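Local atomic coordinates of flavocytochrome C3 fumarate reductase (Shewanella frigidimarina, PDB entry 1QO8), a protein that catalyses the essentially one-way reduction of fumarate to succinate in vitro, using one FAD and four covalently bound c-type hemes per subunit. Residues W217-S220 / L225-L228; G286-V289 / G295-M298; S7-M12 / M90-A95. All coordinates share one frame; numbering follows the deposited sequence.

Interaction 1 of 3, residues W217-S220 / L225-L228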
loop_
_atom_site.group_PDB
_atom_site.type_symbol
_atom_site.label_atom_id
_atom_site.label_comp_id
_atom_site.label_asym_id
_atom_site.label_seq_id
_atom_site.Cartn_x
_atom_site.Cartn_y
_atom_site.Cartn_z
ATOM N N TRP A 217 -27.832 8.298 -20.516
ATOM C CA TRP A 217 -26.943 9.427 -20.766
ATOM C C TRP A 217 -26.039 9.179 -21.935
ATOM O O TRP A 217 -25.900 10.023 -22.802
ATOM C CB TRP A 217 -26.186 9.719 -19.468
ATOM C CG TRP A 217 -24.889 10.472 -19.635
ATOM C CD1 TRP A 217 -23.618 10.020 -19.539
ATOM C CD2 TRP A 217 -24.790 11.857 -19.979
ATOM N NE1 TRP A 217 -22.693 11.032 -19.768
ATOM C CE2 TRP A 217 -23.417 12.192 -20.023
ATOM C CE3 TRP A 217 -25.740 12.855 -20.224
ATOM C CZ2 TRP A 217 -22.997 13.468 -20.314
ATOM C CZ3 TRP A 217 -25.301 14.127 -20.502
ATOM C CH2 TRP A 217 -23.940 14.423 -20.588
ATOM N N LEU A 218 -25.366 8.014 -22.044
ATOM C CA LEU A 218 -24.510 7.817 -23.234
ATOM C C LEU A 218 -25.314 7.770 -24.538
ATOM O O LEU A 218 -24.816 8.220 -25.589
ATOM C CB LEU A 218 -23.634 6.589 -23.034
ATOM C CG LEU A 218 -22.648 6.682 -21.841
ATOM C CD1 LEU A 218 -22.049 5.328 -21.501
ATOM C CD2 LEU A 218 -21.562 7.705 -22.126
ATOM N N GLU A 219 -26.477 7.122 -24.488
ATOM C CA GLU A 219 -27.428 7.058 -25.561
ATOM C C GLU A 219 -27.979 8.438 -25.958
ATOM O O GLU A 219 -27.960 8.662 -27.154
ATOM C CB GLU A 219 -28.703 6.234 -25.214
ATOM C CG GLU A 219 -28.228 4.764 -25.237
ATOM C CD GLU A 219 -29.288 3.889 -24.617
ATOM O OE1 GLU A 219 -29.924 4.360 -23.644
ATOM O OE2 GLU A 219 -29.528 2.784 -25.133
ATOM N N SER A 220 -28.282 9.307 -25.010
ATOM C CA SER A 220 -28.605 10.674 -25.421
ATOM C C SER A 220 -27.471 11.297 -26.221
ATOM O O SER A 220 -27.749 12.234 -26.966
ATOM C CB SER A 220 -28.913 11.617 -24.279
ATOM O OG SER A 220 -27.856 11.742 -23.336
ATOM N N LEU A 225 -25.875 1.112 -27.340
ATOM C CA LEU A 225 -25.613 0.014 -26.413
ATOM C C LEU A 225 -26.836 -0.906 -26.401
ATOM O O LEU A 225 -27.402 -1.224 -25.368
ATOM C CB LEU A 225 -25.309 0.559 -25.011
ATOM C CG LEU A 225 -24.094 1.525 -24.902
ATOM C CD1 LEU A 225 -24.140 2.235 -23.566
ATOM C CD2 LEU A 225 -22.830 0.724 -25.174
ATOM N N ASP A 226 -27.265 -1.377 -27.587
ATOM C CA ASP A 226 -28.437 -2.251 -27.624
ATOM C C ASP A 226 -28.192 -3.724 -27.377
ATOM O O ASP A 226 -29.195 -4.436 -27.129
ATOM C CB ASP A 226 -29.209 -2.075 -28.967
ATOM C CG ASP A 226 -29.975 -0.772 -29.036
ATOM O OD1 ASP A 226 -30.338 -0.081 -28.059
ATOM O OD2 ASP A 226 -30.272 -0.326 -30.159
ATOM N N ASP A 227 -27.006 -4.291 -27.565
ATOM C CA ASP A 227 -26.779 -5.705 -27.354
ATOM C C ASP A 227 -26.700 -5.982 -25.849
ATOM O O ASP A 227 -26.122 -5.198 -25.097
ATOM C CB ASP A 227 -25.579 -6.230 -28.096
ATOM C CG ASP A 227 -25.015 -7.634 -28.009
ATOM O OD1 ASP A 227 -24.240 -8.034 -27.089
ATOM O OD2 ASP A 227 -25.170 -8.457 -28.971
ATOM N N LEU A 228 -27.367 -7.053 -25.419
ATOM C CA LEU A 228 -27.422 -7.413 -24.006
ATOM C C LEU A 228 -26.865 -8.819 -23.806
ATOM O O LEU A 228 -27.368 -9.787 -24.391
ATOM C CB LEU A 228 -28.850 -7.350 -23.443
ATOM C CG LEU A 228 -28.999 -7.716 -21.968
ATOM C CD1 LEU A 228 -28.391 -6.680 -21.029
ATOM C CD2 LEU A 228 -30.471 -7.892 -21.545
HETATM O O HOH W 1 -28.686 2.040 -27.442
#

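Interaction 2 of 3, residues G286-V289 / G295-M298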
loop_
_atom_site.group_PDB
_atom_site.type_symbol
_atom_site.label_atom_id
_atom_site.label_comp_id
_atom_site.label_asym_id
_atom_site.label_seq_id
_atom_site.Cartn_x
_atom_site.Cartn_y
_atom_site.Cartn_z
ATOM N N GLY A 286 -5.116 24.014 -7.787
ATOM C CA GLY A 286 -4.805 23.995 -9.258
ATOM C C GLY A 286 -3.682 22.944 -9.357
ATOM O O GLY A 286 -3.639 22.098 -8.462
ATOM N N ALA A 287 -2.836 22.999 -10.382
ATOM C CA ALA A 287 -1.992 21.819 -10.604
ATOM C C ALA A 287 -0.942 22.274 -11.582
ATOM O O ALA A 287 -1.279 23.177 -12.351
ATOM C CB ALA A 287 -2.915 20.768 -11.295
ATOM N N VAL A 288 0.254 21.749 -11.511
ATOM C CA VAL A 288 1.274 22.014 -12.486
ATOM C C VAL A 288 1.191 20.965 -13.588
ATOM O O VAL A 288 1.162 19.726 -13.352
ATOM C CB VAL A 288 2.659 21.931 -11.835
ATOM C CG1 VAL A 288 3.741 22.331 -12.839
ATOM C CG2 VAL A 288 2.744 22.855 -10.585
ATOM N N VAL A 289 1.120 21.505 -14.788
ATOM C CA VAL A 289 1.099 20.856 -16.063
ATOM C C VAL A 289 2.474 20.970 -16.743
ATOM O O VAL A 289 3.113 22.019 -16.818
ATOM C CB VAL A 289 0.101 21.520 -17.030
ATOM C CG1 VAL A 289 0.061 20.751 -18.364
ATOM C CG2 VAL A 289 -1.269 21.582 -16.432
ATOM N N GLY A 295 6.003 23.574 -21.868
ATOM C CA GLY A 295 6.804 23.384 -20.661
ATOM C C GLY A 295 5.871 23.380 -19.466
ATOM O O GLY A 295 4.649 23.119 -19.577
ATOM N N TYR A 296 6.406 23.769 -18.318
ATOM C CA TYR A 296 5.707 23.674 -17.050
ATOM C C TYR A 296 4.969 24.941 -16.766
ATOM O O TYR A 296 5.564 26.033 -16.897
ATOM C CB TYR A 296 6.648 23.390 -15.890
ATOM C CG TYR A 296 7.295 22.014 -15.934
ATOM C CD1 TYR A 296 8.371 21.742 -16.771
ATOM C CD2 TYR A 296 6.812 20.992 -15.138
ATOM C CE1 TYR A 296 8.928 20.482 -16.765
ATOM C CE2 TYR A 296 7.385 19.736 -15.124
ATOM C CZ TYR A 296 8.417 19.481 -15.945
ATOM O OH TYR A 296 9.009 18.249 -15.962
ATOM N N TYR A 297 3.745 24.831 -16.319
ATOM C CA TYR A 297 2.939 26.009 -16.010
ATOM C C TYR A 297 1.843 25.621 -15.031
ATOM O O TYR A 297 1.554 24.406 -14.939
ATOM C CB TYR A 297 2.295 26.627 -17.221
ATOM C CG TYR A 297 1.220 25.868 -17.940
ATOM C CD1 TYR A 297 1.597 24.843 -18.812
ATOM C CD2 TYR A 297 -0.111 26.152 -17.761
ATOM C CE1 TYR A 297 0.615 24.116 -19.487
ATOM C CE2 TYR A 297 -1.083 25.431 -18.431
ATOM C CZ TYR A 297 -0.697 24.410 -19.297
ATOM O OH TYR A 297 -1.644 23.719 -19.986
ATOM N N MET A 298 1.196 26.572 -14.407
ATOM C CA MET A 298 0.242 26.250 -13.364
ATOM C C MET A 298 -1.093 26.757 -13.906
ATOM O O MET A 298 -1.134 27.848 -14.449
ATOM C CB MET A 298 0.467 26.848 -11.977
ATOM C CG MET A 298 -0.671 26.832 -10.963
ATOM S SD MET A 298 -0.145 27.404 -9.295
ATOM C CE MET A 298 -1.730 27.499 -8.487
#

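Interaction 3 of 3, residues S7-M12 / M90-A95. With HEM (protoporphyrin IX containing Fe), chain E.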
loop_
_atom_site.group_PDB
_atom_site.type_symbol
_atom_site.label_atom_id
_atom_site.label_comp_id
_atom_site.label_asym_id
_atom_site.label_seq_id
_atom_site.Cartn_x
_atom_site.Cartn_y
_atom_site.Cartn_z
ATOM N N SER A 7 11.267 19.468 -43.088
ATOM C CA SER A 7 12.123 20.090 -44.067
ATOM C C SER A 7 11.760 19.685 -45.480
ATOM O O SER A 7 11.770 20.476 -46.443
ATOM C CB SER A 7 13.584 19.875 -43.685
ATOM O OG SER A 7 14.106 18.659 -44.169
ATOM N N PHE A 8 11.380 18.413 -45.681
ATOM C CA PHE A 8 10.728 17.999 -46.919
ATOM C C PHE A 8 9.547 18.911 -47.271
ATOM O O PHE A 8 9.539 19.344 -48.441
ATOM C CB PHE A 8 10.284 16.531 -46.849
ATOM C CG PHE A 8 9.570 15.951 -48.011
ATOM C CD1 PHE A 8 8.184 16.036 -48.057
ATOM C CD2 PHE A 8 10.274 15.316 -49.025
ATOM C CE1 PHE A 8 7.538 15.479 -49.159
ATOM C CE2 PHE A 8 9.604 14.733 -50.102
ATOM C CZ PHE A 8 8.225 14.821 -50.150
ATOM N N HIS A 9 8.659 19.219 -46.352
ATOM C CA HIS A 9 7.539 20.058 -46.650
ATOM C C HIS A 9 7.948 21.559 -46.843
ATOM O O HIS A 9 7.316 22.263 -47.674
ATOM C CB HIS A 9 6.410 20.041 -45.601
ATOM C CG HIS A 9 5.641 18.750 -45.659
ATOM N ND1 HIS A 9 6.240 17.564 -45.204
ATOM C CD2 HIS A 9 4.410 18.433 -46.153
ATOM C CE1 HIS A 9 5.371 16.586 -45.396
ATOM N NE2 HIS A 9 4.303 17.062 -46.011
ATOM N N ALA A 10 8.767 22.098 -45.948
ATOM C CA ALA A 10 9.254 23.470 -46.067
ATOM C C ALA A 10 9.954 23.673 -47.408
ATOM O O ALA A 10 9.665 24.703 -47.897
ATOM C CB ALA A 10 10.291 23.972 -45.055
ATOM N N ASP A 11 10.752 22.771 -47.916
ATOM C CA ASP A 11 11.328 22.832 -49.211
ATOM C C ASP A 11 10.270 22.982 -50.316
ATOM O O ASP A 11 10.566 23.653 -51.303
ATOM C CB ASP A 11 12.179 21.615 -49.539
ATOM C CG ASP A 11 13.451 21.519 -48.702
ATOM O OD1 ASP A 11 13.854 22.491 -48.020
ATOM O OD2 ASP A 11 14.059 20.427 -48.729
ATOM N N MET A 12 9.097 22.394 -50.143
ATOM C CA MET A 12 8.069 22.524 -51.163
ATOM C C MET A 12 7.343 23.820 -50.876
ATOM O O MET A 12 6.901 24.415 -51.844
ATOM C CB MET A 12 7.118 21.351 -51.225
ATOM C CG MET A 12 7.664 19.976 -51.555
ATOM S SD MET A 12 6.271 18.810 -51.484
ATOM C CE MET A 12 6.048 18.694 -49.682
ATOM N N MET A 90 7.840 3.470 -42.129
ATOM C CA MET A 90 7.021 4.601 -42.388
ATOM C C MET A 90 7.751 5.689 -43.240
ATOM O O MET A 90 8.959 5.697 -43.303
ATOM C CB MET A 90 6.657 5.248 -41.060
ATOM C CG MET A 90 5.404 4.606 -40.478
ATOM S SD MET A 90 4.913 5.321 -38.942
ATOM C CE MET A 90 4.136 6.873 -39.418
ATOM N N PRO A 91 7.003 6.493 -43.947
ATOM C CA PRO A 91 7.665 7.664 -44.620
ATOM C C PRO A 91 8.551 8.373 -43.597
ATOM O O PRO A 91 8.225 8.524 -42.412
ATOM C CB PRO A 91 6.469 8.529 -45.008
ATOM C CG PRO A 91 5.277 7.604 -45.015
ATOM C CD PRO A 91 5.537 6.592 -43.899
ATOM N N PHE A 92 9.701 8.916 -43.971
ATOM C CA PHE A 92 10.574 9.741 -43.170
ATOM C C PHE A 92 11.215 8.982 -42.002
ATOM O O PHE A 92 11.444 9.497 -40.886
ATOM C CB PHE A 92 9.838 10.993 -42.699
ATOM C CG PHE A 92 9.206 11.810 -43.800
ATOM C CD1 PHE A 92 10.011 12.600 -44.612
ATOM C CD2 PHE A 92 7.825 11.726 -44.049
ATOM C CE1 PHE A 92 9.430 13.369 -45.639
ATOM C CE2 PHE A 92 7.285 12.463 -45.095
ATOM C CZ PHE A 92 8.060 13.342 -45.875
ATOM N N SER A 93 11.607 7.712 -42.229
ATOM C CA SER A 93 11.964 6.905 -41.053
ATOM C C SER A 93 13.428 7.094 -40.666
ATOM O O SER A 93 13.897 6.679 -39.565
ATOM C CB SER A 93 11.600 5.441 -41.287
ATOM O OG SER A 93 12.643 4.981 -42.146
ATOM N N ASP A 94 14.203 7.812 -41.503
ATOM C CA ASP A 94 15.559 8.106 -41.082
ATOM C C ASP A 94 15.659 9.411 -40.295
ATOM O O ASP A 94 16.794 9.593 -39.814
ATOM C CB ASP A 94 16.582 8.101 -42.223
ATOM C CG ASP A 94 16.124 8.959 -43.385
ATOM O OD1 ASP A 94 15.045 9.598 -43.281
ATOM O OD2 ASP A 94 16.808 8.970 -44.444
ATOM N N ALA A 95 14.619 10.182 -40.046
ATOM C CA ALA A 95 14.716 11.266 -39.099
ATOM C C ALA A 95 15.268 10.792 -37.771
ATOM O O ALA A 95 15.077 9.658 -37.310
ATOM C CB ALA A 95 13.446 12.031 -38.864
HETATM C CHA HEM E . 4.018 14.336 -48.679
HETATM C CHB HEM E . 2.102 13.827 -44.287
HETATM C CHC HEM E . 1.163 18.537 -43.977
HETATM C CHD HEM E . 1.532 18.443 -48.793
HETATM C C1A HEM E . 3.667 13.809 -47.445
HETATM C C2A HEM E . 4.048 12.516 -46.965
HETATM C C3A HEM E . 3.541 12.340 -45.734
HETATM C C4A HEM E . 2.862 13.559 -45.392
HETATM C CMA HEM E . 3.656 11.067 -44.844
HETATM C CAA HEM E . 4.894 11.511 -47.780
HETATM C CBA HEM E . 3.982 10.476 -48.365
HETATM C CGA HEM E . 4.691 9.339 -49.061
HETATM O O1A HEM E . 3.980 8.837 -49.969
HETATM O O2A HEM E . 5.840 9.096 -48.601
HETATM C C1B HEM E . 1.783 15.038 -43.768
HETATM C C2B HEM E . 1.620 15.360 -42.390
HETATM C C3B HEM E . 1.400 16.658 -42.323
HETATM C C4B HEM E . 1.390 17.213 -43.670
HETATM C CMB HEM E . 1.636 14.349 -41.190
HETATM C CAB HEM E . 1.292 17.544 -41.079
HETATM C CBB HEM E . 2.106 17.430 -40.022
HETATM C C1C HEM E . 1.101 18.896 -45.319
HETATM C C2C HEM E . 0.632 20.182 -45.819
HETATM C C3C HEM E . 0.780 20.170 -47.148
HETATM C C4C HEM E . 1.261 18.884 -47.544
HETATM C CMC HEM E . 0.142 21.305 -44.904
HETATM C CAC HEM E . 0.531 21.297 -48.193
HETATM C CBC HEM E . 0.900 22.613 -47.814
HETATM C C1D HEM E . 2.294 17.382 -49.196
HETATM C C2D HEM E . 2.736 17.077 -50.551
HETATM C C3D HEM E . 3.421 15.992 -50.518
HETATM C C4D HEM E . 3.428 15.498 -49.133
HETATM C CMD HEM E . 2.447 18.092 -51.718
HETATM C CAD HEM E . 4.113 15.234 -51.682
HETATM C CBD HEM E . 2.975 14.324 -52.305
HETATM C CGD HEM E . 3.181 14.080 -53.761
HETATM O O1D HEM E . 3.473 15.067 -54.519
HETATM O O2D HEM E . 3.102 12.843 -54.098
HETATM N NA HEM E . 2.937 14.442 -46.442
HETATM N NB HEM E . 1.712 16.206 -44.498
HETATM N NC HEM E . 1.418 18.105 -46.397
HETATM N ND HEM E . 2.706 16.380 -48.365
HETATM FE FE HEM E . 2.218 16.312 -46.422
#

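Interaction 1 of 3, residues W217-S220 / L225-L228
L225 meets L218 where the end of helix 201-220 is followed by a short loop leading into strand 227-229 in the FAD-binding part of the chain: a short helix-to-strand connection closed by one leucine pair and one bridging water. The L225 side chain points back at the helix, and its CD1 lies 4.3 Å from L218 CD1. The apolar patch continues beyond the pair, with L218 also resting on V549 of helix 543-563 and L225 on H240; the side chain of L225 is about 10 Å from the bound FAD. The backbone of L225 serves the polar side, its N donating to the water at 3.0 Å. At D226 that water gives a hydrogen to OD1 (2.8 Å), and it gives another to E219 OE2 at 2.6 Å. E219 reaches it with CG beside its own backbone N (chi1 -74°) and the chain extended beyond. The two carboxylates, their planes 69° apart, stand with E219 OE2 and D226 OD1 4.2 Å apart; the water and Q174 NE2, which bonds to both of these oxygens, probably offset the mutual repulsion. D226 and D227 together face R241, a classic beta bulge at the start of the strand, and D227 joins R241 by backbone hydrogen bonds. L228 packs on H240 of strand 239-241. Within the helical segment S220 OG donates to W217 O at 2.7 Å, the donor tilted 24° out of the carbonyl plane.

Interaction 2 of 3, residues G286-V289 / G295-M298
V289 O is gripped from two directions: Y297 N donates a hydrogen bond at 2.9 Å, and the CA-H of Y296 adds a contact, with Y296 CA 3.1 Å from V289 O. The return bond, V289 N to Y297 O, is also 2.9 Å and straighter (163° at the hydrogen). V289 and Y297 thus form a hydrogen-bonded antiparallel pair of a beta hairpin, with V288 and M298 the non-hydrogen-bonded pair beside it. On the V289 side of the sheet, V289 CB sits over one face of the Y297 ring, 4.0 Å from its centroid in a CH-pi contact. The ring gets there because Y297 CG falls between its backbone N and carbonyl carbon (chi1 68°), which lays it alongside the valine; R268 holds its hydroxyl. V288 CG1 instead touches the Y296 ring at its edge, 4.1 Å from CD2. At G286 a CB would jam against the preceding carbonyl oxygen. Helix 107-115 packs I110 on both V288 and Y296, while strand 271-278 flanks strand 284-291, and strand 120-122 borders strand 295-301 on its other side.

Interaction 3 of 3, residues S7-M12 / M90-A95
F8 on helix 5-12 and F92 in an irregular loop keep their CA atoms 9.1 Å apart, F92 opening a type I turn that runs to A95, so the two segments touch through side chains alone. F92 drives the edge of its ring into one face of F8, a T-shaped pair with centroids 5.1 Å apart and planes at 71°. Two corners of F92 do the touching: CE1 against F8 CB and CG, and CZ at 3.5 Å from F8 CD1. With CG opposite its backbone N (chi1 178°), F8 sets its ring beside F92 and brings CE1 to 3.7 Å from HEM CHA. This is the rim of a heme site in the tetraheme cytochrome domain, and the next helix residue, H9, supplies an axial ligand, its NE2 2.2 Å from the heme iron. H40 binds the same iron, and M5 O takes a hydrogen bond from H9 ND1, which fixes the turn of the imidazole. An alanine at F8 would remove the face on which F92 rests and is likely to let that ring turn, opening a gap beside the porphyrin edge. F92 itself reaches the heme by CE2, 3.7 Å from HEM CAA. P91 CB approaches the propionate of the same pyrrole, 3.7 Å from HEM O2A, while M12 bends its chain to put CE 3.8 Å from HEM C2D.

From the N terminus, interaction 3 comes first: 7-12 meets 90-95 across 77 intervening residues, a long loop that holds the cysteines and most of the histidines of the four-heme domain, so it joins that domain's first helix to the loop leading on to helix 107-115. Interaction 1 then closes a short loop, four residues between its segments, from helix 201-220 to strand 227-229; interaction 2 closes the hairpin of strands 284-291 and 295-301, five residues between its segments, two still strand. Both lie in the FAD-binding part. The three follow in series, none nesting or crossing. No two touch: centres are about 37 Å (1 and 2), 33 Å (2 and 3) and 44 Å (1 and 3) apart.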